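Local coordinates for protein putative sulfatase yidJ (Bacteroides fragilis, PDB 2QZU) that probably hydrolyses sulfate esters as a metal-dependent arylsulfatase of the alkaline phosphatase-like clan, at residues K247-E252 with N275-Y280; A35-G40 with P231-E236; V51-L56 with A281-V286; K256-I261 with M318-N323; N197-E202 with D287-R292. One frame throughout, in Å; residues are numbered along the deposited sequence.

Contact 1. Residues K247-E252 with N275-Y280; sequences KDLDVE and NIRNYY
R277 reaches L249 because its CG stands anti to its own carbonyl carbon (chi1 -79°) and the chain then runs extended to NE, carrying the guanidinium off the helix flank to the loop opposite. There NH2 donates to L249 O at 2.8 Å; the N-H...O angle of 145° and a donor lying in the carbonyl plane support a bent hydrogen bond, although the acceptor sits 23° out of the guanidinium plane. R277 NH1 also comes within 3.1 Å of K247 O, but the angle is poor: this oxygen lies over one face of the group, so it is not counted as a hydrogen bond, though the charge may still favour the approach. Beside the arginine, L249 and V251 pack against Y280 and I276. L249 CD2 meets the edge of the Y280 ring, near its plane, at 3.7 Å from CD2 of the tyrosine, the two side chains crossing at about a right angle, and it also lies against R277 CG. V251 CG1 touches I276 CG2 at 3.7 Å, while V251 CG2 packs obliquely beside R277 NE. The polar end of Y280 is occupied elsewhere, its OH bonded to E49. D250 OD1 caps A253 N. Segment 247-252 packs on one side of helix 267-299 and leads into helix 251-254, whose L254 packs on L249, I276 and Y280.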
# COMPACT_ATOMS: atom_id res chain seq x y z
N LYS A 247 9.96 -10.58 14.96
CA LYS A 247 11.11 -9.77 14.59
C LYS A 247 12.38 -10.60 14.39
O LYS A 247 13.27 -10.21 13.63
CB LYS A 247 11.38 -8.69 15.65
CG LYS A 247 11.77 -9.24 17.01
CD LYS A 247 12.12 -8.11 17.97
CE LYS A 247 12.53 -8.65 19.33
NZ LYS A 247 12.92 -7.56 20.28
N ASP A 248 12.46 -11.74 15.07
CA ASP A 248 13.64 -12.61 14.96
C ASP A 248 13.37 -13.88 14.17
O ASP A 248 14.21 -14.79 14.14
CB ASP A 248 14.16 -12.99 16.35
CG ASP A 248 14.50 -11.77 17.20
OD1 ASP A 248 15.25 -10.90 16.71
OD2 ASP A 248 14.03 -11.70 18.35
N LEU A 249 12.21 -13.95 13.53
CA LEU A 249 11.84 -15.12 12.73
C LEU A 249 12.85 -15.36 11.61
O LEU A 249 13.23 -14.43 10.89
CB LEU A 249 10.44 -14.93 12.13
CG LEU A 249 9.90 -16.07 11.26
CD1 LEU A 249 9.67 -17.30 12.12
CD2 LEU A 249 8.60 -15.64 10.60
N ASP A 250 13.30 -16.61 11.47
CA ASP A 250 14.25 -16.97 10.42
C ASP A 250 13.44 -17.34 9.18
O ASP A 250 13.05 -18.49 9.00
CB ASP A 250 15.09 -18.18 10.86
CG ASP A 250 16.26 -18.45 9.93
OD1 ASP A 250 16.07 -18.46 8.70
OD2 ASP A 250 17.38 -18.66 10.44
N VAL A 251 13.20 -16.35 8.32
CA VAL A 251 12.41 -16.56 7.11
C VAL A 251 13.01 -17.58 6.14
O VAL A 251 12.31 -18.43 5.60
CB VAL A 251 12.18 -15.22 6.38
CG1 VAL A 251 11.37 -15.45 5.12
CG2 VAL A 251 11.46 -14.25 7.30
N GLU A 252 14.32 -17.51 5.93
CA GLU A 252 14.97 -18.44 5.01
C GLU A 252 14.76 -19.89 5.46
O GLU A 252 14.57 -20.79 4.63
CB GLU A 252 16.46 -18.13 4.91
CG GLU A 252 17.12 -18.67 3.65
CD GLU A 252 16.41 -18.21 2.38
OE1 GLU A 252 16.18 -17.00 2.22
OE2 GLU A 252 16.10 -19.07 1.54
N ASN A 275 6.73 -10.97 3.00
CA ASN A 275 5.42 -10.87 3.64
C ASN A 275 5.05 -11.93 4.67
O ASN A 275 4.05 -11.77 5.38
CB ASN A 275 4.33 -10.85 2.56
CG ASN A 275 4.38 -9.59 1.72
OD1 ASN A 275 3.96 -8.52 2.17
ND2 ASN A 275 4.89 -9.71 0.50
N ILE A 276 5.82 -13.01 4.77
CA ILE A 276 5.49 -14.06 5.72
C ILE A 276 5.46 -13.61 7.19
O ILE A 276 4.60 -14.06 7.95
CB ILE A 276 6.43 -15.29 5.56
CG1 ILE A 276 5.89 -16.48 6.36
CG2 ILE A 276 7.84 -14.94 6.00
CD1 ILE A 276 4.53 -16.98 5.89
N ARG A 277 6.36 -12.71 7.58
CA ARG A 277 6.39 -12.23 8.96
C ARG A 277 5.10 -11.51 9.34
O ARG A 277 4.53 -11.77 10.40
CB ARG A 277 7.57 -11.27 9.18
CG ARG A 277 8.90 -11.95 9.38
CD ARG A 277 9.97 -10.97 9.85
NE ARG A 277 11.27 -11.62 10.00
CZ ARG A 277 12.37 -11.01 10.41
NH1 ARG A 277 12.35 -9.73 10.73
NH2 ARG A 277 13.51 -11.70 10.51
N ASN A 278 4.65 -10.60 8.49
CA ASN A 278 3.44 -9.86 8.77
C ASN A 278 2.20 -10.74 8.66
O ASN A 278 1.20 -10.49 9.33
CB ASN A 278 3.33 -8.63 7.87
CG ASN A 278 4.21 -7.48 8.35
OD1 ASN A 278 4.56 -6.58 7.59
ND2 ASN A 278 4.56 -7.50 9.63
N TYR A 279 2.28 -11.77 7.82
CA TYR A 279 1.15 -12.70 7.69
C TYR A 279 0.98 -13.40 9.04
O TYR A 279 -0.13 -13.51 9.56
CB TYR A 279 1.43 -13.73 6.59
CG TYR A 279 0.27 -14.67 6.32
CD1 TYR A 279 -0.94 -14.19 5.80
CD2 TYR A 279 0.38 -16.04 6.57
CE1 TYR A 279 -2.01 -15.06 5.54
CE2 TYR A 279 -0.68 -16.91 6.31
CZ TYR A 279 -1.87 -16.42 5.80
OH TYR A 279 -2.90 -17.29 5.53
N TYR A 280 2.09 -13.87 9.60
CA TYR A 280 2.03 -14.54 10.90
C TYR A 280 1.58 -13.57 11.99
O TYR A 280 0.85 -13.95 12.90
CB TYR A 280 3.38 -15.16 11.28
CG TYR A 280 3.77 -16.41 10.50
CD1 TYR A 280 2.83 -17.16 9.80
CD2 TYR A 280 5.10 -16.86 10.50
CE1 TYR A 280 3.20 -18.33 9.12
CE2 TYR A 280 5.47 -18.02 9.84
CZ TYR A 280 4.52 -18.75 9.15
OH TYR A 280 4.90 -19.89 8.50

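Contact 2. Residues A35-G40 with P231-E236; sequences ADQYRG and PHTGYE
Two loops following neighbouring parallel strands of the central sheet meet here: 35-40 leaves strand 29-35 through a type II beta turn from A35 to Y38, and 231-236 follows strand 222-228 with a cis peptide bond before P231. The proline ring fits against the turn, with P231 CD 3.2 Å from D36 O and 3.9 Å from A35 CB; Y38 CD2 approaches the same CD obliquely at 4.0 Å. D36 and H232 lie side by side and point the same way, their carboxylate and ring planes 84° apart, and D36 OD1 lies 3.1 Å from H232 CD2. From the Q37 amide, OE1 lies 3.2 Å from that same carbon. Q37 CG is anti to the backbone N (chi1 -160°), and the extended chain sends NE2 to Y235 OH at 3.0 Å, a weak hydrogen bond (121°). The stronger polar partners lie outside: K326 for Q37 OE1, and R80 and K132 for D36 OD2. P231 O, buried, has no partner in the model and lies in plane at the edge of the Y235 ring. Loops at the C-terminal ends of parallel strands carry the active site in the alkaline phosphatase-like fold, and the charged cluster around D36 is consistent with this.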
# COMPACT_ATOMS: atom_id res chain seq x y z
N ALA A 35 -11.71 -16.11 9.56
CA ALA A 35 -10.72 -15.08 9.28
C ALA A 35 -10.41 -15.29 7.81
O ALA A 35 -10.10 -16.40 7.38
CB ALA A 35 -9.47 -15.30 10.13
N ASP A 36 -10.51 -14.22 7.03
CA ASP A 36 -10.28 -14.30 5.60
C ASP A 36 -8.83 -14.60 5.21
O ASP A 36 -7.88 -14.10 5.83
CB ASP A 36 -10.76 -12.99 4.95
CG ASP A 36 -10.85 -13.08 3.45
OD1 ASP A 36 -9.80 -13.12 2.78
OD2 ASP A 36 -11.99 -13.11 2.93
N GLN A 37 -8.66 -15.44 4.19
CA GLN A 37 -7.34 -15.77 3.66
C GLN A 37 -6.39 -16.42 4.66
O GLN A 37 -5.18 -16.16 4.64
CB GLN A 37 -6.73 -14.49 3.10
CG GLN A 37 -5.59 -14.68 2.11
CD GLN A 37 -5.54 -13.54 1.11
OE1 GLN A 37 -6.48 -13.34 0.34
NE2 GLN A 37 -4.44 -12.79 1.12
N TYR A 38 -6.94 -17.29 5.51
CA TYR A 38 -6.16 -17.99 6.53
C TYR A 38 -5.80 -19.41 6.06
O TYR A 38 -6.69 -20.24 5.84
CB TYR A 38 -6.99 -18.05 7.83
CG TYR A 38 -6.23 -18.47 9.08
CD1 TYR A 38 -5.55 -19.68 9.14
CD2 TYR A 38 -6.22 -17.65 10.21
CE1 TYR A 38 -4.87 -20.07 10.30
CE2 TYR A 38 -5.55 -18.03 11.37
CZ TYR A 38 -4.88 -19.24 11.41
OH TYR A 38 -4.21 -19.63 12.55
N ARG A 39 -4.51 -19.69 5.91
CA ARG A 39 -4.05 -21.01 5.47
C ARG A 39 -4.22 -22.09 6.54
O ARG A 39 -3.93 -21.86 7.72
CB ARG A 39 -2.58 -20.97 5.06
CG ARG A 39 -2.32 -20.27 3.74
CD ARG A 39 -0.91 -20.51 3.23
NE ARG A 39 0.13 -19.90 4.06
CZ ARG A 39 0.76 -20.51 5.06
NH1 ARG A 39 0.48 -21.77 5.36
NH2 ARG A 39 1.70 -19.87 5.73
N GLY A 40 -4.67 -23.26 6.11
CA GLY A 40 -4.88 -24.36 7.04
C GLY A 40 -3.68 -24.79 7.87
O GLY A 40 -3.83 -25.12 9.04
N PRO A 231 -6.07 -12.55 8.26
CA PRO A 231 -4.81 -12.20 7.59
C PRO A 231 -4.87 -11.86 6.10
O PRO A 231 -3.89 -12.03 5.39
CB PRO A 231 -3.94 -13.42 7.86
CG PRO A 231 -4.92 -14.53 7.77
CD PRO A 231 -6.12 -14.00 8.52
N HIS A 232 -6.02 -11.38 5.63
CA HIS A 232 -6.15 -10.98 4.23
C HIS A 232 -5.27 -9.75 4.05
O HIS A 232 -4.96 -9.06 5.02
CB HIS A 232 -7.62 -10.66 3.91
CG HIS A 232 -7.85 -10.18 2.51
ND1 HIS A 232 -7.77 -8.86 2.15
CD2 HIS A 232 -8.19 -10.86 1.38
CE1 HIS A 232 -8.06 -8.73 0.87
NE2 HIS A 232 -8.32 -9.93 0.38
N THR A 233 -4.87 -9.46 2.81
CA THR A 233 -3.97 -8.35 2.55
C THR A 233 -4.18 -7.05 3.26
O THR A 233 -5.29 -6.65 3.61
CB THR A 233 -3.81 -8.03 1.07
OG1 THR A 233 -5.09 -8.05 0.44
CG2 THR A 233 -2.84 -9.02 0.42
N GLY A 234 -3.04 -6.38 3.35
CA GLY A 234 -2.90 -5.16 4.08
C GLY A 234 -2.21 -5.94 5.18
O GLY A 234 -2.53 -5.81 6.35
N TYR A 235 -1.30 -6.83 4.75
CA TYR A 235 -0.56 -7.68 5.69
C TYR A 235 0.18 -6.86 6.73
O TYR A 235 0.30 -7.28 7.88
CB TYR A 235 0.48 -8.57 4.97
CG TYR A 235 -0.07 -9.60 4.00
CD1 TYR A 235 -1.12 -10.45 4.36
CD2 TYR A 235 0.48 -9.74 2.73
CE1 TYR A 235 -1.61 -11.41 3.47
CE2 TYR A 235 0.00 -10.69 1.83
CZ TYR A 235 -1.04 -11.52 2.20
OH TYR A 235 -1.51 -12.45 1.30
N GLU A 236 0.66 -5.69 6.33
CA GLU A 236 1.40 -4.83 7.24
C GLU A 236 0.50 -4.05 8.18
O GLU A 236 0.96 -3.45 9.16
CB GLU A 236 2.27 -3.83 6.45
CG GLU A 236 1.52 -2.58 5.98
CD GLU A 236 0.73 -2.77 4.71
OE1 GLU A 236 0.47 -3.92 4.31
OE2 GLU A 236 0.34 -1.74 4.09

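Contact 3. Residues V51-L56 with A281-V286; sequences VKTPHL and ACITGV
V51 opens the approach, setting CG2 3.8 Å from CG2 of I283 on the long helix; the two side chains cross at about a right angle. With V51 CG2 anti to its backbone N and CG1 between that N and the carbonyl carbon (chi1 61°), it is the CG2 branch that faces the helix. K52 contributes mainly its backbone: T284 OG1 donates to K52 O at 2.7 Å. The C=O...O angle of 137° and a position in the carbonyl plane place the donor on a lone pair of the oxygen. T284 CA adds a C-H...O contact to the same carbonyl, 3.6 Å from K52 O, so one acceptor is met by both the hydroxyl and the backbone of a single residue. The hydroxyl of T284 is further engaged by Y246 OH, which also bonds to K52 N. T53 CG2 lies 3.6 Å from I283 CG2, so this isoleucine branch is shared by V51 and T53. The hydroxyl of T53 is turned elsewhere, to G44 N and D57 OD1. T53 occupies the N-cap position of helix 54-61 but makes no capping bond with its side chain. The arrangement is a loop-to-helix junction in which the first-turn N-H groups of helix 54-61, those of H55 and L56, are met by an acidic side chain, D287, from helix 267-299.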
# COMPACT_ATOMS: atom_id res chain seq x y z
N VAL A 51 4.19 -20.47 13.64
CA VAL A 51 3.26 -19.39 13.89
C VAL A 51 2.63 -19.64 15.26
O VAL A 51 2.33 -20.78 15.62
CB VAL A 51 2.17 -19.30 12.79
CG1 VAL A 51 1.36 -20.58 12.74
CG2 VAL A 51 1.28 -18.10 13.05
N LYS A 52 2.45 -18.57 16.03
CA LYS A 52 1.89 -18.67 17.37
C LYS A 52 0.39 -18.42 17.40
O LYS A 52 -0.07 -17.33 17.08
CB LYS A 52 2.59 -17.70 18.31
CG LYS A 52 4.09 -17.96 18.44
CD LYS A 52 4.75 -16.96 19.36
CE LYS A 52 6.24 -17.25 19.50
NZ LYS A 52 6.49 -18.60 20.06
N THR A 53 -0.37 -19.45 17.79
CA THR A 53 -1.82 -19.38 17.89
C THR A 53 -2.24 -20.10 19.17
O THR A 53 -2.93 -21.12 19.12
CB THR A 53 -2.50 -20.07 16.68
OG1 THR A 53 -2.11 -21.45 16.61
CG2 THR A 53 -2.11 -19.38 15.38
N PRO A 54 -1.84 -19.57 20.33
CA PRO A 54 -2.20 -20.23 21.59
C PRO A 54 -3.70 -20.40 21.85
O PRO A 54 -4.11 -21.41 22.43
CB PRO A 54 -1.51 -19.35 22.64
CG PRO A 54 -1.51 -17.99 22.00
CD PRO A 54 -1.11 -18.31 20.57
N HIS A 55 -4.52 -19.44 21.43
CA HIS A 55 -5.95 -19.54 21.68
C HIS A 55 -6.64 -20.57 20.78
O HIS A 55 -7.54 -21.29 21.22
CB HIS A 55 -6.58 -18.16 21.56
CG HIS A 55 -6.05 -17.18 22.55
ND1 HIS A 55 -6.32 -17.27 23.90
CD2 HIS A 55 -5.20 -16.13 22.41
CE1 HIS A 55 -5.66 -16.32 24.55
NE2 HIS A 55 -4.97 -15.62 23.66
N LEU A 56 -6.21 -20.65 19.53
CA LEU A 56 -6.79 -21.63 18.62
C LEU A 56 -6.30 -23.02 19.02
O LEU A 56 -7.02 -24.00 18.86
CB LEU A 56 -6.40 -21.32 17.17
CG LEU A 56 -7.08 -20.08 16.58
CD1 LEU A 56 -6.56 -19.84 15.17
CD2 LEU A 56 -8.59 -20.29 16.56
N ALA A 281 2.02 -12.31 11.90
CA ALA A 281 1.64 -11.30 12.89
C ALA A 281 0.13 -11.14 12.89
O ALA A 281 -0.50 -11.08 13.95
CB ALA A 281 2.32 -9.95 12.57
N CYS A 282 -0.46 -11.08 11.70
CA CYS A 282 -1.91 -10.94 11.56
C CYS A 282 -2.61 -12.13 12.19
O CYS A 282 -3.59 -11.96 12.91
CB CYS A 282 -2.31 -10.85 10.09
SG CYS A 282 -1.99 -9.24 9.30
N ILE A 283 -2.11 -13.33 11.91
CA ILE A 283 -2.70 -14.54 12.46
C ILE A 283 -2.65 -14.55 13.98
O ILE A 283 -3.64 -14.87 14.63
CB ILE A 283 -2.00 -15.78 11.89
CG1 ILE A 283 -2.43 -15.97 10.43
CG2 ILE A 283 -2.34 -17.01 12.73
CD1 ILE A 283 -1.79 -17.16 9.72
N THR A 284 -1.50 -14.19 14.55
CA THR A 284 -1.38 -14.17 15.99
C THR A 284 -2.34 -13.13 16.59
O THR A 284 -2.93 -13.36 17.64
CB THR A 284 0.07 -13.88 16.41
OG1 THR A 284 0.89 -14.99 16.01
CG2 THR A 284 0.18 -13.71 17.92
N GLY A 285 -2.51 -12.01 15.89
CA GLY A 285 -3.42 -10.98 16.36
C GLY A 285 -4.85 -11.49 16.29
O GLY A 285 -5.65 -11.27 17.20
N VAL A 286 -5.18 -12.17 15.19
CA VAL A 286 -6.52 -12.72 15.03
C VAL A 286 -6.74 -13.73 16.16
O VAL A 286 -7.80 -13.74 16.80
CB VAL A 286 -6.67 -13.41 13.66
CG1 VAL A 286 -7.87 -14.36 13.66
CG2 VAL A 286 -6.87 -12.36 12.57

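Contact 4. Residues K256-I261 with M318-N323; sequences KGRPDI and MGAHEN
This is a buried loop-to-loop contact in which D260, on the connection from helix 251-254 to helix 267-299, meets H321, on the loop after strand 306-311. H321 N donates to D260 O at 2.7 Å, with the donor in the carbonyl plane; at an N-H...O angle of 171° the geometry is nearly straight. A320 CA lies 3.3 Å from the same oxygen in a C-H...O contact, so consecutive residues close on D260 O. The side chain of D260 meets H321 as well. Its CB sits over one face of the H321 ring, 3.7 Å from the ring centroid and 22° off the normal, which qualifies as a CH-pi contact. Within its own segment, the D260 carboxylate is gripped side-on by R258: NE bonds to OD1 at 2.8 Å and NH2 forms a salt bridge with OD2. Gripped at both oxygens, the carboxylate is probably restrained from rotating. With CG between the backbone N and the carbonyl carbon (chi1 57°), the acid is directed back to R258, while OD2 also comes alongside A320 CB. I261 CD1 lies over the centre of the guanidinium, and Y330 stacks on the H321 ring. The motif is a type I beta turn, R258 to I261, closed by I261 N to R258 O and braced by an arginine-aspartate pair, whose third residue offers its carbonyl to a neighbouring loop.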
# COMPACT_ATOMS: atom_id res chain seq x y z
N LYS A 256 12.87 -24.05 3.72
CA LYS A 256 13.56 -25.34 3.70
C LYS A 256 12.64 -26.50 3.32
O LYS A 256 11.62 -26.73 3.98
CB LYS A 256 14.18 -25.61 5.08
CG LYS A 256 15.04 -26.85 5.14
CD LYS A 256 16.30 -26.67 4.31
CE LYS A 256 17.17 -27.91 4.36
NZ LYS A 256 18.45 -27.69 3.64
N GLY A 257 13.00 -27.22 2.27
CA GLY A 257 12.20 -28.35 1.83
C GLY A 257 10.90 -27.94 1.16
O GLY A 257 9.96 -28.73 1.09
N ARG A 258 10.85 -26.71 0.66
CA ARG A 258 9.67 -26.20 -0.01
C ARG A 258 10.00 -25.85 -1.45
O ARG A 258 10.22 -24.68 -1.78
CB ARG A 258 9.13 -24.96 0.72
CG ARG A 258 8.46 -25.23 2.06
CD ARG A 258 7.16 -26.01 1.90
NE ARG A 258 6.18 -25.28 1.10
CZ ARG A 258 5.43 -24.28 1.55
NH1 ARG A 258 5.52 -23.88 2.81
NH2 ARG A 258 4.59 -23.66 0.72
N PRO A 259 10.04 -26.85 -2.34
CA PRO A 259 10.36 -26.59 -3.75
C PRO A 259 9.32 -25.71 -4.44
O PRO A 259 9.59 -25.15 -5.51
CB PRO A 259 10.44 -27.99 -4.35
CG PRO A 259 9.48 -28.78 -3.51
CD PRO A 259 9.78 -28.29 -2.12
N ASP A 260 8.14 -25.57 -3.84
CA ASP A 260 7.09 -24.74 -4.42
C ASP A 260 7.32 -23.25 -4.17
O ASP A 260 6.67 -22.40 -4.78
CB ASP A 260 5.71 -25.17 -3.89
CG ASP A 260 5.61 -25.12 -2.38
OD1 ASP A 260 6.58 -25.53 -1.70
OD2 ASP A 260 4.56 -24.68 -1.87
N ILE A 261 8.24 -22.92 -3.27
CA ILE A 261 8.55 -21.52 -2.98
C ILE A 261 9.77 -21.10 -3.81
O ILE A 261 10.87 -21.62 -3.62
CB ILE A 261 8.86 -21.31 -1.48
CG1 ILE A 261 7.61 -21.66 -0.65
CG2 ILE A 261 9.28 -19.87 -1.22
CD1 ILE A 261 7.83 -21.62 0.87
N MSE A 318 0.87 -16.66 -1.95
CA MSE A 318 1.88 -15.69 -1.51
C MSE A 318 3.26 -15.93 -2.14
O MSE A 318 4.29 -15.81 -1.47
CB MSE A 318 1.98 -15.74 0.03
CG MSE A 318 2.57 -14.48 0.67
SE MSE A 318 2.62 -14.57 2.62
CE MSE A 318 4.37 -15.32 2.83
N GLY A 319 3.27 -16.27 -3.42
CA GLY A 319 4.53 -16.51 -4.10
C GLY A 319 4.76 -17.97 -4.44
O GLY A 319 5.45 -18.29 -5.41
N ALA A 320 4.19 -18.87 -3.64
CA ALA A 320 4.35 -20.30 -3.89
C ALA A 320 3.74 -20.62 -5.25
O ALA A 320 2.68 -20.08 -5.61
CB ALA A 320 3.67 -21.11 -2.80
N HIS A 321 4.41 -21.49 -6.00
CA HIS A 321 3.97 -21.89 -7.34
C HIS A 321 3.88 -20.69 -8.29
O HIS A 321 3.13 -20.71 -9.26
CB HIS A 321 2.62 -22.62 -7.25
CG HIS A 321 2.72 -23.99 -6.66
ND1 HIS A 321 3.39 -25.02 -7.28
CD2 HIS A 321 2.28 -24.49 -5.48
CE1 HIS A 321 3.36 -26.09 -6.51
NE2 HIS A 321 2.69 -25.80 -5.41
N GLU A 322 4.67 -19.66 -7.99
CA GLU A 322 4.71 -18.44 -8.80
C GLU A 322 3.37 -17.70 -8.82
O GLU A 322 3.11 -16.91 -9.72
CB GLU A 322 5.12 -18.77 -10.24
CG GLU A 322 6.46 -19.48 -10.39
CD GLU A 322 7.64 -18.64 -9.94
OE1 GLU A 322 7.49 -17.41 -9.79
OE2 GLU A 322 8.74 -19.22 -9.74
N ASN A 323 2.52 -17.97 -7.83
CA ASN A 323 1.21 -17.33 -7.71
C ASN A 323 1.19 -16.42 -6.49
O ASN A 323 1.55 -16.84 -5.38
CB ASN A 323 0.10 -18.37 -7.56
CG ASN A 323 -0.27 -19.04 -8.87
OD1 ASN A 323 0.52 -19.79 -9.44
ND2 ASN A 323 -1.47 -18.76 -9.35

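Contact 5. Residues N197-E202 with D287-R292; sequences NQWGPE and DENVGR
E202 and N289 bring the backbones nearest, their CA atoms 6.1 Å apart, where the first turn of helix 200-213 meets the long helix 267-299; W199 holds the N-cap position. N289 supplies much of the contact. Its amide lies against the P201-E202 peptide, with CG 3.4 Å from P201 O and OD1 at the same distance from E202 CA, while ND2, weakly hydrogen-bonded to G285 O, touches P201 CB and approaches W199 CZ3 obliquely at 3.8 Å. The polar work falls to R292. Its chain bends at chi3 (58°), and NH1 reaches E202 O at 3.0 Å with an N-H...O angle of 141°, in the carbonyl plane and on a lone pair, though the oxygen is tilted from the guanidinium plane. The same nitrogen donates to N289 OD1 at 3.0 Å, nearly straight at 160° and close to the guanidinium plane, so the asparagine also steadies the arginine from within its own helix. R292 NH2 continues to S206 OG, which in turn bonds to E202 O. The E202 carboxylate is held by Q198 NE2 through OE1 and by R241 through OE2. Of the two NH1 acceptors, E202 O alone lies across the contact, so the link runs from a charged donor to a neutral carbonyl.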
# COMPACT_ATOMS: atom_id res chain seq x y z
N ASN A 197 -11.36 3.74 14.85
CA ASN A 197 -9.91 3.88 14.99
C ASN A 197 -9.38 2.76 15.89
O ASN A 197 -8.88 3.00 16.98
CB ASN A 197 -9.57 5.25 15.59
CG ASN A 197 -9.81 6.39 14.61
OD1 ASN A 197 -9.88 7.56 15.00
ND2 ASN A 197 -9.92 6.07 13.33
N GLN A 198 -9.51 1.54 15.40
CA GLN A 198 -9.07 0.35 16.12
C GLN A 198 -8.89 -0.76 15.09
O GLN A 198 -9.55 -0.75 14.05
CB GLN A 198 -10.14 -0.04 17.15
CG GLN A 198 -9.88 -1.34 17.89
CD GLN A 198 -10.76 -1.49 19.11
OE1 GLN A 198 -11.96 -1.22 19.07
NE2 GLN A 198 -10.18 -1.94 20.22
N TRP A 199 -8.00 -1.70 15.37
CA TRP A 199 -7.75 -2.80 14.43
C TRP A 199 -9.04 -3.60 14.28
O TRP A 199 -9.70 -3.92 15.26
CB TRP A 199 -6.61 -3.68 14.94
CG TRP A 199 -6.05 -4.64 13.91
CD1 TRP A 199 -5.71 -4.35 12.61
CD2 TRP A 199 -5.73 -6.02 14.11
NE1 TRP A 199 -5.19 -5.47 12.00
CE2 TRP A 199 -5.19 -6.51 12.89
CE3 TRP A 199 -5.84 -6.90 15.20
CZ2 TRP A 199 -4.77 -7.83 12.73
CZ3 TRP A 199 -5.41 -8.22 15.04
CH2 TRP A 199 -4.88 -8.67 13.82
N GLY A 200 -9.40 -3.92 13.03
CA GLY A 200 -10.62 -4.66 12.76
C GLY A 200 -10.97 -5.78 13.71
O GLY A 200 -12.02 -5.73 14.36
N PRO A 201 -10.12 -6.82 13.82
CA PRO A 201 -10.36 -7.96 14.71
C PRO A 201 -10.62 -7.57 16.16
O PRO A 201 -11.36 -8.23 16.86
CB PRO A 201 -9.09 -8.80 14.55
CG PRO A 201 -8.71 -8.53 13.13
CD PRO A 201 -8.89 -7.03 13.04
N GLU A 202 -9.97 -6.49 16.59
CA GLU A 202 -10.12 -5.98 17.95
C GLU A 202 -11.52 -5.45 18.18
O GLU A 202 -12.17 -5.78 19.17
CB GLU A 202 -9.12 -4.86 18.23
CG GLU A 202 -7.81 -5.31 18.84
CD GLU A 202 -6.92 -4.13 19.18
OE1 GLU A 202 -7.41 -3.18 19.83
OE2 GLU A 202 -5.72 -4.16 18.81
N ASP A 287 -5.73 -14.55 16.41
CA ASP A 287 -5.79 -15.57 17.46
C ASP A 287 -6.15 -14.98 18.82
O ASP A 287 -7.01 -15.50 19.53
CB ASP A 287 -4.44 -16.29 17.55
CG ASP A 287 -4.44 -17.41 18.58
OD1 ASP A 287 -4.98 -18.50 18.28
OD2 ASP A 287 -3.89 -17.20 19.68
N GLU A 288 -5.49 -13.88 19.18
CA GLU A 288 -5.74 -13.25 20.46
C GLU A 288 -7.18 -12.77 20.58
O GLU A 288 -7.80 -12.89 21.64
CB GLU A 288 -4.78 -12.07 20.67
CG GLU A 288 -5.01 -11.32 21.98
CD GLU A 288 -3.84 -10.43 22.35
OE1 GLU A 288 -2.77 -10.97 22.70
OE2 GLU A 288 -3.99 -9.19 22.30
N ASN A 289 -7.73 -12.24 19.50
CA ASN A 289 -9.10 -11.77 19.54
C ASN A 289 -10.11 -12.92 19.54
O ASN A 289 -11.20 -12.79 20.09
CB ASN A 289 -9.34 -10.78 18.40
CG ASN A 289 -8.72 -9.43 18.69
OD1 ASN A 289 -9.14 -8.74 19.62
ND2 ASN A 289 -7.68 -9.07 17.94
N VAL A 290 -9.73 -14.05 18.95
CA VAL A 290 -10.60 -15.22 18.98
C VAL A 290 -10.63 -15.66 20.45
O VAL A 290 -11.66 -16.06 20.98
CB VAL A 290 -10.04 -16.38 18.12
CG1 VAL A 290 -10.79 -17.67 18.43
CG2 VAL A 290 -10.19 -16.04 16.64
N GLY A 291 -9.47 -15.55 21.11
CA GLY A 291 -9.37 -15.91 22.51
C GLY A 291 -10.31 -15.07 23.38
O GLY A 291 -10.89 -15.57 24.34
N ARG A 292 -10.45 -13.80 23.03
CA ARG A 292 -11.33 -12.90 23.77
C ARG A 292 -12.79 -13.36 23.65
O ARG A 292 -13.55 -13.33 24.62
CB ARG A 292 -11.20 -11.47 23.24
CG ARG A 292 -9.84 -10.84 23.44
CD ARG A 292 -9.81 -9.46 22.78
NE ARG A 292 -10.85 -8.59 23.33
CZ ARG A 292 -11.33 -7.52 22.70
NH1 ARG A 292 -10.88 -7.19 21.50
NH2 ARG A 292 -12.26 -6.77 23.29

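In the fold
Contacts 1, 3 and 5 use successive parts of helix 267-299, and the centres of contacts 3 and 5 are about 10 Å apart, joined through D287 of contact 5. Contact 2 lies closest to the chain centre, about 11 Å away, and meets contact 1 through Y279 OH, 2.7 Å from Q37 O; Y38 OH packs 3.2 Å from I283 CG2 of contact 3. Contact 4 is farthest from contact 5, about 30 Å between centres, and its M318 CE touches I276 CA of contact 1 at 3.3 Å. Contact 2 probably borders the active site: its D36 is salt-bridged to K132 and to R80, on the helix that begins at S76, the predicted 3-oxoalanine position.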